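Long-range contact in ankyrin repeat family protein (Enterococcus faecalis, PDB 3HRA), which is of unknown function but, as an ankyrin repeat protein, probably serves as a scaffold for binding partner proteins: residues P42-V47 with D73-Y78. Residues are numbered along the deposited sequence; the frame is centred on the assembly and turned at random.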
loop_
_atom_site.group_PDB
_atom_site.type_symbol
_atom_site.label_atom_id
_atom_site.label_comp_id
_atom_site.label_asym_id
_atom_site.label_seq_id
_atom_site.Cartn_x
_atom_site.Cartn_y
_atom_site.Cartn_z
ATOM N N PRO A 42 16.933 -4.629 0.269
ATOM C CA PRO A 42 17.076 -3.964 1.562
ATOM C C PRO A 42 15.919 -3.002 1.819
ATOM O O PRO A 42 15.434 -2.928 2.958
ATOM C CB PRO A 42 18.419 -3.241 1.417
ATOM C CG PRO A 42 19.206 -4.165 0.547
ATOM C CD PRO A 42 18.203 -4.637 -0.479
ATOM N N LEU A 43 15.456 -2.309 0.779
ATOM C CA LEU A 43 14.354 -1.371 0.958
ATOM C C LEU A 43 13.091 -2.112 1.377
ATOM O O LEU A 43 12.419 -1.699 2.311
ATOM C CB LEU A 43 14.104 -0.515 -0.290
ATOM C CG LEU A 43 12.891 0.425 -0.186
ATOM C CD1 LEU A 43 12.962 1.401 1.008
ATOM C CD2 LEU A 43 12.691 1.175 -1.513
ATOM N N ASN A 44 12.781 -3.217 0.705
ATOM C CA ASN A 44 11.607 -3.981 1.089
ATOM C C ASN A 44 11.695 -4.478 2.541
ATOM O O ASN A 44 10.688 -4.470 3.259
ATOM C CB ASN A 44 11.326 -5.112 0.088
ATOM C CG ASN A 44 9.821 -5.267 -0.218
ATOM O OD1 ASN A 44 8.971 -4.764 0.510
ATOM N ND2 ASN A 44 9.505 -5.966 -1.295
ATOM N N ILE A 45 12.887 -4.872 2.988
ATOM C CA ILE A 45 13.064 -5.327 4.370
ATOM C C ILE A 45 12.757 -4.171 5.322
ATOM O O ILE A 45 12.020 -4.326 6.308
ATOM C CB ILE A 45 14.494 -5.871 4.615
ATOM C CG1 ILE A 45 14.689 -7.185 3.853
ATOM C CG2 ILE A 45 14.756 -6.085 6.112
ATOM C CD1 ILE A 45 16.110 -7.586 3.689
ATOM N N ALA A 46 13.310 -3.004 5.017
ATOM C CA ALA A 46 13.060 -1.812 5.833
ATOM C C ALA A 46 11.575 -1.457 5.901
ATOM O O ALA A 46 11.079 -1.049 6.944
ATOM C CB ALA A 46 13.874 -0.628 5.318
ATOM N N VAL A 47 10.861 -1.594 4.793
ATOM C CA VAL A 47 9.436 -1.255 4.787
ATOM C C VAL A 47 8.635 -2.226 5.659
ATOM O O VAL A 47 7.761 -1.810 6.418
ATOM C CB VAL A 47 8.858 -1.188 3.351
ATOM C CG1 VAL A 47 7.351 -1.007 3.387
ATOM C CG2 VAL A 47 9.503 -0.044 2.591
ATOM N N ASP A 73 4.832 -8.295 -3.697
ATOM C CA ASP A 73 4.891 -7.043 -2.932
ATOM C C ASP A 73 6.164 -6.263 -3.250
ATOM O O ASP A 73 7.277 -6.726 -2.986
ATOM C CB ASP A 73 4.879 -7.317 -1.426
ATOM C CG ASP A 73 3.484 -7.617 -0.885
ATOM O OD1 ASP A 73 2.484 -7.250 -1.542
ATOM O OD2 ASP A 73 3.396 -8.200 0.217
ATOM N N SER A 74 6.004 -5.080 -3.820
ATOM C CA SER A 74 7.113 -4.146 -3.897
ATOM C C SER A 74 7.097 -3.331 -2.604
ATOM O O SER A 74 6.110 -3.380 -1.845
ATOM C CB SER A 74 6.913 -3.219 -5.083
ATOM O OG SER A 74 5.730 -2.454 -4.897
ATOM N N PRO A 75 8.177 -2.569 -2.344
ATOM C CA PRO A 75 8.185 -1.662 -1.182
ATOM C C PRO A 75 6.972 -0.704 -1.190
ATOM O O PRO A 75 6.345 -0.486 -0.148
ATOM C CB PRO A 75 9.505 -0.893 -1.352
ATOM C CG PRO A 75 10.427 -1.903 -2.064
ATOM C CD PRO A 75 9.487 -2.623 -3.032
ATOM N N TYR A 76 6.644 -0.153 -2.359
ATOM C CA TYR A 76 5.489 0.733 -2.505
ATOM C C TYR A 76 4.153 0.045 -2.181
ATOM O O TYR A 76 3.349 0.560 -1.411
ATOM C CB TYR A 76 5.451 1.309 -3.923
ATOM C CG TYR A 76 4.235 2.153 -4.203
ATOM C CD1 TYR A 76 4.110 3.429 -3.651
ATOM C CD2 TYR A 76 3.219 1.686 -5.024
ATOM C CE1 TYR A 76 2.976 4.212 -3.901
ATOM C CE2 TYR A 76 2.087 2.459 -5.274
ATOM C CZ TYR A 76 1.976 3.717 -4.706
ATOM O OH TYR A 76 0.871 4.494 -4.968
ATOM N N LEU A 77 3.919 -1.114 -2.787
ATOM C CA LEU A 77 2.668 -1.822 -2.580
ATOM C C LEU A 77 2.502 -2.210 -1.116
ATOM O O LEU A 77 1.399 -2.133 -0.575
ATOM C CB LEU A 77 2.609 -3.056 -3.484
ATOM C CG LEU A 77 2.248 -2.789 -4.953
ATOM C CD1 LEU A 77 2.547 -3.999 -5.834
ATOM C CD2 LEU A 77 0.781 -2.348 -5.097
ATOM N N TYR A 78 3.602 -2.621 -0.485
ATOM C CA TYR A 78 3.567 -3.047 0.902
ATOM C C TYR A 78 3.364 -1.846 1.836
ATOM O O TYR A 78 2.528 -1.881 2.744
ATOM C CB TYR A 78 4.839 -3.824 1.262
ATOM C CG TYR A 78 4.723 -4.536 2.590
ATOM C CD1 TYR A 78 4.251 -5.838 2.658
ATOM C CD2 TYR A 78 5.038 -3.881 3.778
ATOM C CE1 TYR A 78 4.124 -6.490 3.876
ATOM C CE2 TYR A 78 4.912 -4.530 5.013
ATOM C CZ TYR A 78 4.458 -5.827 5.049
ATOM O OH TYR A 78 4.330 -6.465 6.267
#
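Pro75, the first residue of helix 75-81, presses its ring into the side of helix 42-49 between Leu43, Asn44 and Val47. Leu43 brings CD2 to within 3.8 Å of Pro75 CB, while Val47 approaches the same CB with its CG2 branch. The other valine branch, CG1, anti to the backbone N (chi1 173°), sits against Pro75 O and meets the edge of the Tyr78 ring, 3.7 Å from CD2 and near the ring plane. Asn44 lies across the proline at about a right angle, its OD1 3.6 Å from Pro75 CA. With chi1 at -139°, off the staggered positions, its ND2 can donate to Asp73 O at 2.9 Å. The bond is bent, 145° at the hydrogen; the acceptor lies in the amide plane, but the donor sits above the carbonyl plane. Met91 of helix 85-94 touches both Val47 and Pro75, and His48 stacks on the Tyr78 ring. The two helices pack side by side, each followed by a second helix (52-60 and 85-94), as in the ankyrin fold. The one polar tie, to the carbonyl just ahead of the N-cap Ser74, fixes the rotation of the buried Asn44 amide; apolar surfaces of Leu43, Val47 and Pro75 do the rest of the joining.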